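Local coordinates for translocator protein BipD (Burkholderia pseudomallei, PDB 3NFT) that is required for invasion of epithelial cells and survival within host cells, and probably regulates secretion of the effectors BipB and BipC through the type III secretion system, at residues A36-R41 and R86-A91; Q45-A50 and D79-A84; A73-F78 and V154-S159. One frame throughout, in Å; residues are numbered along the deposited sequence. Where two conformers were deposited one is given.

How the contacts relate
All three contacts use helix 76-103. Contact 3 lies at its N-terminal start, contact 2 follows directly, and contact 1 begins one residue beyond that. Contacts 2 and 3 touch, with Val77 and Phe78 packing on Ala49 and Ala50. Contacts 1 and 2 adjoin in sequence only. Each mixes buried and more exposed residues, and contact 2 is nearest the centre of the chain. Contacts 1 and 2 join the helix to the chain before it; contact 3 joins it to helix 121-160, in a predicted coiled coil. Contact 1 packs valine, histidine and alanine. Contact 2 packs alanines beside a lysine-water-aspartate rim. Each has a water bridging its own two segments. Contact 3 has an alanine-centred apolar patch and a direct serine hydrogen bond.

Contact 1 of 3, residues A36-R41 and R86-A91; sequences AGVDRR and RGHARA
Val38 packs against His88 and Ala91, where the loop between helices 30-35 and 41-56 meets helix 76-103. The loop begins with a Schellman motif at Gly37, which has a positive phi of 96° and ends helix 30-35. It belongs to the helical N-terminal region, probably the part that acts as an intramolecular chaperone. From CB the Val38 side chain forks. CG1 is anti to the backbone N (chi1 179°), which brings it against the His88 imidazole, and the two side chains cross at about a right angle. CG2 takes the other direction, to Ala91. Val38 CG2 lies 3.6 Å from Ala91 O and 4.0 Å from Ala91 CB. Ala91 CB also sits 3.4 Å from Gly37 O. The imidazole also meets the backbone of Asp39 and the CA and CB of Arg40. Beyond CB the Arg40 chain leads away, and its NE forms a salt bridge with Glu44. The Arg40 side chain also touches Ser273, Ser277 and Asp280 of helix 244-295. Asp39 caps the start of the next helix by accepting from Arg41 N. At the other end of the loop one water joins the segments. It donates to Ala36 O and Ala91 O, at 2.8 Å from each.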
loop_
_atom_site.group_PDB
_atom_site.type_symbol
_atom_site.label_atom_id
_atom_site.label_comp_id
_atom_site.label_asym_id
_atom_site.label_seq_id
_atom_site.Cartn_x
_atom_site.Cartn_y
_atom_site.Cartn_z
ATOM N N ALA A 36 -20.085 -1.921 13.935
ATOM C CA ALA A 36 -18.880 -2.740 13.965
ATOM C C ALA A 36 -18.072 -2.514 15.247
ATOM O O ALA A 36 -16.975 -3.083 15.411
ATOM C CB ALA A 36 -18.024 -2.461 12.745
ATOM N N GLY A 37 -18.588 -1.699 16.157
ATOM C CA GLY A 37 -18.002 -1.518 17.475
ATOM C C GLY A 37 -17.083 -0.327 17.621
ATOM O O GLY A 37 -16.464 -0.143 18.671
ATOM N N VAL A 38 -17.036 0.530 16.605
ATOM C CA VAL A 38 -16.130 1.686 16.593
ATOM C C VAL A 38 -16.926 3.007 16.602
ATOM O O VAL A 38 -17.706 3.268 15.702
ATOM C CB VAL A 38 -15.203 1.618 15.353
ATOM C CG1 VAL A 38 -14.255 2.831 15.288
ATOM C CG2 VAL A 38 -14.382 0.316 15.375
ATOM N N ASP A 39 -16.723 3.823 17.636
ATOM C CA ASP A 39 -17.372 5.119 17.763
ATOM C C ASP A 39 -16.393 6.110 18.349
ATOM O O ASP A 39 -16.191 6.148 19.557
ATOM C CB ASP A 39 -18.620 5.019 18.642
ATOM C CG ASP A 39 -19.424 6.314 18.675
ATOM O OD1 ASP A 39 -20.532 6.294 19.249
ATOM O OD2 ASP A 39 -18.965 7.362 18.171
ATOM N N ARG A 40 -15.784 6.913 17.477
ATOM C CA ARG A 40 -14.777 7.860 17.908
ATOM C C ARG A 40 -15.284 8.923 18.851
ATOM O O ARG A 40 -14.512 9.558 19.554
ATOM C CB ARG A 40 -14.111 8.534 16.706
ATOM C CG ARG A 40 -15.082 9.302 15.792
ATOM C CD ARG A 40 -14.391 9.968 14.620
ATOM N NE ARG A 40 -13.821 11.224 15.041
ATOM C CZ ARG A 40 -13.758 12.347 14.326
ATOM N NH1 ARG A 40 -14.224 12.424 13.067
ATOM N NH2 ARG A 40 -13.265 13.427 14.897
ATOM N N ARG A 41 -16.595 9.183 18.820
ATOM C CA ARG A 41 -17.166 10.192 19.689
ATOM C C ARG A 41 -16.961 9.858 21.180
ATOM O O ARG A 41 -16.891 10.750 22.015
ATOM C CB ARG A 41 -18.675 10.376 19.386
ATOM C CG ARG A 41 -18.996 10.803 17.932
ATOM C CD ARG A 41 -20.505 10.766 17.581
ATOM N NE ARG A 41 -21.042 9.476 17.959
ATOM C CZ ARG A 41 -22.335 9.199 18.032
ATOM N NH1 ARG A 41 -23.226 10.125 17.708
ATOM N NH2 ARG A 41 -22.726 8.003 18.437
ATOM N N ARG A 86 -7.950 3.630 25.136
ATOM C CA ARG A 86 -7.507 2.235 25.027
ATOM C C ARG A 86 -8.556 1.362 24.348
ATOM O O ARG A 86 -8.250 0.610 23.427
ATOM C CB ARG A 86 -7.196 1.656 26.415
ATOM C CG ARG A 86 -5.915 2.157 27.019
ATOM C CD ARG A 86 -5.419 1.232 28.171
ATOM N NE ARG A 86 -5.193 1.975 29.420
ATOM C CZ ARG A 86 -6.096 2.144 30.391
ATOM N NH1 ARG A 86 -7.313 1.618 30.288
ATOM N NH2 ARG A 86 -5.774 2.831 31.489
ATOM N N GLY A 87 -9.808 1.504 24.761
ATOM C CA GLY A 87 -10.865 0.687 24.225
ATOM C C GLY A 87 -11.107 0.955 22.761
ATOM O O GLY A 87 -11.366 0.046 21.976
ATOM N N HIS A 88 -11.033 2.231 22.386
ATOM C CA HIS A 88 -11.234 2.624 20.995
ATOM C C HIS A 88 -10.144 2.028 20.101
ATOM O O HIS A 88 -10.417 1.552 19.010
ATOM C CB HIS A 88 -11.222 4.136 20.856
ATOM C CG HIS A 88 -11.716 4.606 19.529
ATOM N ND1 HIS A 88 -10.960 5.356 18.651
ATOM C CD2 HIS A 88 -12.903 4.390 18.920
ATOM C CE1 HIS A 88 -11.680 5.593 17.561
ATOM N NE2 HIS A 88 -12.861 5.021 17.708
ATOM N N ALA A 89 -8.897 2.056 20.569
ATOM C CA ALA A 89 -7.796 1.511 19.790
ATOM C C ALA A 89 -7.986 -0.004 19.580
ATOM O O ALA A 89 -7.715 -0.545 18.487
ATOM C CB ALA A 89 -6.478 1.809 20.515
ATOM N N ARG A 90 -8.471 -0.683 20.616
ATOM C CA ARG A 90 -8.741 -2.134 20.504
ATOM C C ARG A 90 -9.837 -2.394 19.463
ATOM O O ARG A 90 -9.705 -3.262 18.586
ATOM C CB ARG A 90 -9.124 -2.732 21.855
ATOM C CG ARG A 90 -7.970 -2.775 22.829
ATOM C CD ARG A 90 -8.269 -3.725 24.018
ATOM N NE ARG A 90 -7.611 -3.316 25.266
ATOM C CZ ARG A 90 -6.291 -3.261 25.465
ATOM N NH1 ARG A 90 -5.424 -3.567 24.501
ATOM N NH2 ARG A 90 -5.828 -2.880 26.651
ATOM N N ALA A 91 -10.888 -1.587 19.517
ATOM C CA ALA A 91 -11.998 -1.745 18.583
ATOM C C ALA A 91 -11.557 -1.464 17.150
ATOM O O ALA A 91 -11.939 -2.160 16.202
ATOM C CB ALA A 91 -13.162 -0.854 18.993
HETATM O O HOH W 1 -14.392 -3.506 16.269
#

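Contact 2 of 3, residues Q45-A50 and D79-A84; sequences QKLGAA and DDARVA
Lys46 faces Ala81 where the helix segments 45-50 and 79-84 run nearly antiparallel, with axes 8.1 Å apart at closest approach and 157° between their directions. This is packing inside an antiparallel helical hairpin formed by helices 41-56 and 76-103. Ala81 and Ala84 face helix 41-56, Ala50 faces back, and the two backbones come near: Lys46 CA and Ala81 CA are 4.7 Å apart. Lys46 CB rests on Ala81 CA at 3.7 Å. In return, Ala81 CB lies 3.7 Å from Lys46 O. Leu47 closes over the same methyl group from the side, with its CD2 3.9 Å from Ala81 CB. Leu47 also reaches Val269 and Tyr272 of helix 244-295 and Thr148 of helix 121-160, so it joins the hairpin to the long helices of the bundle. Ala50 CB is a looser neighbour of Ala81 CB. The first torsion of Lys46 (chi1 -63°) puts CG beside Ala84 CB; the bend at chi2 (-66°) then carries CD past Asp80 CB, and the chain is extended from there to the amine. The charged ends do not meet directly. Lys46 NZ and Asp80 OD2 are 5.0 Å apart, and one water bridges them. It accepts from Lys46 NZ at 2.6 Å and donates to Asp80 OD2 at 2.5 Å.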
loop_
_atom_site.group_PDB
_atom_site.type_symbol
_atom_site.label_atom_id
_atom_site.label_comp_id
_atom_site.label_asym_id
_atom_site.label_seq_id
_atom_site.Cartn_x
_atom_site.Cartn_y
_atom_site.Cartn_z
ATOM N N GLN A 45 -15.185 12.543 23.423
ATOM C CA GLN A 45 -15.962 13.225 24.453
ATOM C C GLN A 45 -15.383 13.038 25.856
ATOM O O GLN A 45 -15.382 13.957 26.654
ATOM C CB GLN A 45 -17.448 12.862 24.440
ATOM C CG GLN A 45 -18.231 13.066 25.751
ATOM C CD GLN A 45 -19.498 12.328 25.893
ATOM O OE1 GLN A 45 -19.501 11.117 26.140
ATOM N NE2 GLN A 45 -20.605 13.063 25.830
ATOM N N LYS A 46 -14.834 11.852 26.144
ATOM C CA LYS A 46 -14.245 11.645 27.458
ATOM C C LYS A 46 -12.980 12.536 27.609
ATOM O O LYS A 46 -12.745 13.109 28.679
ATOM C CB LYS A 46 -13.895 10.183 27.675
ATOM C CG LYS A 46 -15.091 9.234 27.662
ATOM C CD LYS A 46 -16.025 9.413 28.773
ATOM C CE LYS A 46 -17.119 8.323 28.724
ATOM N NZ LYS A 46 -18.058 8.593 29.818
ATOM N N LEU A 47 -12.221 12.674 26.536
ATOM C CA LEU A 47 -11.093 13.620 26.548
ATOM C C LEU A 47 -11.543 15.062 26.739
ATOM O O LEU A 47 -10.974 15.811 27.526
ATOM C CB LEU A 47 -10.244 13.482 25.294
ATOM C CG LEU A 47 -9.427 12.194 25.220
ATOM C CD1 LEU A 47 -9.001 11.886 23.780
ATOM C CD2 LEU A 47 -8.215 12.335 26.155
ATOM N N GLY A 48 -12.631 15.432 26.062
ATOM C CA GLY A 48 -13.214 16.757 26.255
ATOM C C GLY A 48 -13.622 17.004 27.696
ATOM O O GLY A 48 -13.396 18.068 28.257
ATOM N N ALA A 49 -14.233 16.005 28.317
ATOM C CA ALA A 49 -14.617 16.101 29.749
ATOM C C ALA A 49 -13.399 16.292 30.649
ATOM O O ALA A 49 -13.446 17.045 31.612
ATOM C CB ALA A 49 -15.424 14.886 30.193
ATOM N N ALA A 50 -12.306 15.603 30.306
ATOM C CA ALA A 50 -11.074 15.748 31.090
ATOM C C ALA A 50 -10.501 17.137 30.939
ATOM O O ALA A 50 -10.075 17.770 31.907
ATOM C CB ALA A 50 -10.078 14.694 30.646
ATOM N N ASP A 79 -9.145 9.205 34.150
ATOM C CA ASP A 79 -9.155 7.754 34.030
ATOM C C ASP A 79 -10.152 7.287 32.982
ATOM O O ASP A 79 -9.833 6.458 32.147
ATOM C CB ASP A 79 -9.474 7.079 35.361
ATOM C CG ASP A 79 -8.473 7.426 36.450
ATOM O OD1 ASP A 79 -7.237 7.252 36.217
ATOM O OD2 ASP A 79 -8.925 7.878 37.536
ATOM N N ASP A 80 -11.342 7.872 32.990
ATOM C CA ASP A 80 -12.384 7.486 32.053
ATOM C C ASP A 80 -11.869 7.740 30.628
ATOM O O ASP A 80 -12.122 6.957 29.721
ATOM C CB ASP A 80 -13.647 8.343 32.247
ATOM C CG ASP A 80 -14.438 8.041 33.531
ATOM O OD1 ASP A 80 -14.286 6.965 34.117
ATOM O OD2 ASP A 80 -15.277 8.905 33.917
ATOM N N ALA A 81 -11.177 8.867 30.418
ATOM C CA ALA A 81 -10.647 9.177 29.079
ATOM C C ALA A 81 -9.575 8.161 28.659
ATOM O O ALA A 81 -9.559 7.692 27.539
ATOM C CB ALA A 81 -10.105 10.566 29.011
ATOM N N ARG A 82 -8.654 7.849 29.570
ATOM C CA ARG A 82 -7.608 6.883 29.263
ATOM C C ARG A 82 -8.216 5.520 28.908
ATOM O O ARG A 82 -7.783 4.867 27.947
ATOM C CB ARG A 82 -6.664 6.766 30.447
ATOM C CG ARG A 82 -5.854 8.038 30.624
ATOM C CD ARG A 82 -5.116 8.058 31.965
ATOM N NE ARG A 82 -4.290 6.867 32.087
ATOM C CZ ARG A 82 -3.850 6.346 33.218
ATOM N NH1 ARG A 82 -4.126 6.914 34.387
ATOM N NH2 ARG A 82 -3.087 5.260 33.162
ATOM N N VAL A 83 -9.208 5.089 29.671
ATOM C CA VAL A 83 -9.893 3.822 29.402
ATOM C C VAL A 83 -10.574 3.811 28.021
ATOM O O VAL A 83 -10.474 2.834 27.245
ATOM C CB VAL A 83 -10.923 3.513 30.498
ATOM C CG1 VAL A 83 -11.829 2.365 30.068
ATOM C CG2 VAL A 83 -10.192 3.192 31.807
ATOM N N ALA A 84 -11.208 4.927 27.684
ATOM C CA ALA A 84 -11.921 5.030 26.424
ATOM C C ALA A 84 -10.949 5.052 25.240
ATOM O O ALA A 84 -11.229 4.471 24.204
ATOM C CB ALA A 84 -12.818 6.250 26.414
HETATM O O HOH W 2 -17.070 9.115 32.151
#

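Contact 3 of 3, residues A73-F78 and V154-S159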
loop_
_atom_site.group_PDB
_atom_site.type_symbol
_atom_site.label_atom_id
_atom_site.label_comp_id
_atom_site.label_asym_id
_atom_site.label_seq_id
_atom_site.Cartn_x
_atom_site.Cartn_y
_atom_site.Cartn_z
ATOM N N ALA A 73 -9.724 18.909 41.267
ATOM C CA ALA A 73 -10.112 18.094 40.149
ATOM C C ALA A 73 -10.584 16.709 40.571
ATOM O O ALA A 73 -9.922 16.033 41.358
ATOM C CB ALA A 73 -8.898 17.956 39.158
ATOM N N ASN A 74 -11.673 16.236 39.968
ATOM C CA ASN A 74 -12.113 14.847 40.034
ATOM C C ASN A 74 -11.262 14.098 39.031
ATOM O O ASN A 74 -11.485 14.141 37.824
ATOM C CB ASN A 74 -13.624 14.730 39.708
ATOM C CG ASN A 74 -14.113 13.314 39.659
ATOM O OD1 ASN A 74 -13.340 12.372 39.850
ATOM N ND2 ASN A 74 -15.439 13.133 39.387
ATOM N N LEU A 75 -10.231 13.431 39.532
ATOM C CA LEU A 75 -9.255 12.830 38.617
ATOM C C LEU A 75 -9.812 11.619 37.852
ATOM O O LEU A 75 -9.228 11.181 36.857
ATOM C CB LEU A 75 -7.978 12.437 39.374
ATOM C CG LEU A 75 -7.276 13.554 40.111
ATOM C CD1 LEU A 75 -6.147 12.963 40.997
ATOM C CD2 LEU A 75 -6.717 14.583 39.118
ATOM N N THR A 76 -10.915 11.054 38.335
ATOM C CA THR A 76 -11.494 9.906 37.652
ATOM C C THR A 76 -11.946 10.248 36.223
ATOM O O THR A 76 -12.080 9.338 35.399
ATOM C CB THR A 76 -12.681 9.293 38.404
ATOM O OG1 THR A 76 -13.849 10.136 38.307
ATOM C CG2 THR A 76 -12.307 9.056 39.896
ATOM N N VAL A 77 -12.242 11.517 35.946
ATOM C CA VAL A 77 -12.584 11.897 34.587
ATOM C C VAL A 77 -11.434 11.606 33.623
ATOM O O VAL A 77 -11.608 11.238 32.462
ATOM C CB VAL A 77 -12.983 13.400 34.565
ATOM C CG1 VAL A 77 -13.437 13.843 33.184
ATOM C CG2 VAL A 77 -14.073 13.690 35.643
ATOM N N PHE A 78 -10.221 11.801 34.102
ATOM C CA PHE A 78 -9.070 11.492 33.305
ATOM C C PHE A 78 -8.887 9.994 33.101
ATOM O O PHE A 78 -8.491 9.559 32.022
ATOM C CB PHE A 78 -7.799 12.081 33.957
ATOM C CG PHE A 78 -7.809 13.580 34.124
ATOM C CD1 PHE A 78 -8.521 14.172 35.184
ATOM C CD2 PHE A 78 -7.179 14.440 33.209
ATOM C CE1 PHE A 78 -8.589 15.529 35.348
ATOM C CE2 PHE A 78 -7.227 15.817 33.392
ATOM C CZ PHE A 78 -7.934 16.370 34.458
ATOM N N VAL A 154 -0.843 16.606 36.495
ATOM C CA VAL A 154 -0.828 18.058 36.698
ATOM C C VAL A 154 -2.107 18.483 37.432
ATOM O O VAL A 154 -2.071 19.219 38.387
ATOM C CB VAL A 154 -0.627 18.816 35.384
ATOM C CG1 VAL A 154 -0.734 20.324 35.592
ATOM C CG2 VAL A 154 0.723 18.464 34.722
ATOM N N ALA A 155 -3.244 17.934 37.022
ATOM C CA ALA A 155 -4.479 18.186 37.776
ATOM C C ALA A 155 -4.402 17.750 39.223
ATOM O O ALA A 155 -4.902 18.430 40.116
ATOM C CB ALA A 155 -5.671 17.545 37.055
ATOM N N ASP A 156 -3.740 16.615 39.459
ATOM C CA ASP A 156 -3.582 16.045 40.781
ATOM C C ASP A 156 -2.729 17.004 41.633
ATOM O O ASP A 156 -3.113 17.396 42.726
ATOM C CB ASP A 156 -2.900 14.681 40.638
ATOM C CG ASP A 156 -2.923 13.838 41.900
ATOM O OD1 ASP A 156 -3.410 14.253 42.965
ATOM O OD2 ASP A 156 -2.405 12.693 41.801
ATOM N N VAL A 157 -1.551 17.411 41.120
ATOM C CA VAL A 157 -0.707 18.316 41.887
ATOM C C VAL A 157 -1.358 19.682 42.125
ATOM O O VAL A 157 -1.204 20.257 43.209
ATOM C CB VAL A 157 0.714 18.413 41.325
ATOM C CG1 VAL A 157 0.784 19.356 40.150
ATOM C CG2 VAL A 157 1.677 18.847 42.442
ATOM N N MET A 158 -2.117 20.186 41.149
ATOM C CA MET A 158 -2.766 21.478 41.304
ATOM C C MET A 158 -3.925 21.405 42.285
ATOM O O MET A 158 -4.406 22.446 42.748
ATOM C CB MET A 158 -3.207 22.062 39.955
ATOM C CG MET A 158 -2.048 22.319 39.026
ATOM S SD MET A 158 -2.579 23.162 37.511
ATOM C CE MET A 158 -3.798 22.033 36.841
ATOM N N SER A 159 -4.391 20.184 42.562
ATOM C CA SER A 159 -5.410 19.965 43.585
ATOM C C SER A 159 -4.723 19.846 44.963
ATOM O O SER A 159 -5.087 20.535 45.905
ATOM C CB SER A 159 -6.198 18.710 43.270
ATOM O OG SER A 159 -6.868 18.820 42.030
#
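Ser159 OG is held by two backbone groups, one from each segment. Ser159 OG accepts from Ala73 N at 3.0 Å, in a nearly straight bond with an N-H...O angle of 173°. Ser159 OG donates to Ala155 O, 2.8 Å away, one turn back in its own helix. The hydroxyl is anti to its carbonyl carbon (chi1 -61°), where both groups can reach it. Ser159 is buried, so this pair of bonds satisfies the hydroxyl inside the contact and ties the chain just before helix 76-103 to helix 121-160. Beside this bond lies an apolar patch centred on Ala155 CB. Three side chains converge on Ala155 CB: Phe78 CZ at 3.6 Å, Leu75 CD2 at 3.8 Å and Ala73 CB at 3.9 Å. Phe78 brings the far end of its ring. Leu75 also reaches Asp156, the residue after Ala155, through CD1. Leu75 CD1 lies 3.5 Å from Asp156 CG, and the two side chains cross at about a right angle. The carboxylate has its polar partner in Lys160, which forms a salt bridge with Asp156 OD1. Asn74 turns away from the contact and caps the helix start. Its OD1 accepts from Thr76 N and from Thr76 OG1, both on the same face of the amide. The contact sets the beginning of helix 76-103 against the C-terminal part of helix 121-160. Phe78 also meets the ring of Phe151 and touches Ala50 of helix 41-56, while Val157 packs on Leu183 and Val187 of helix 177-189.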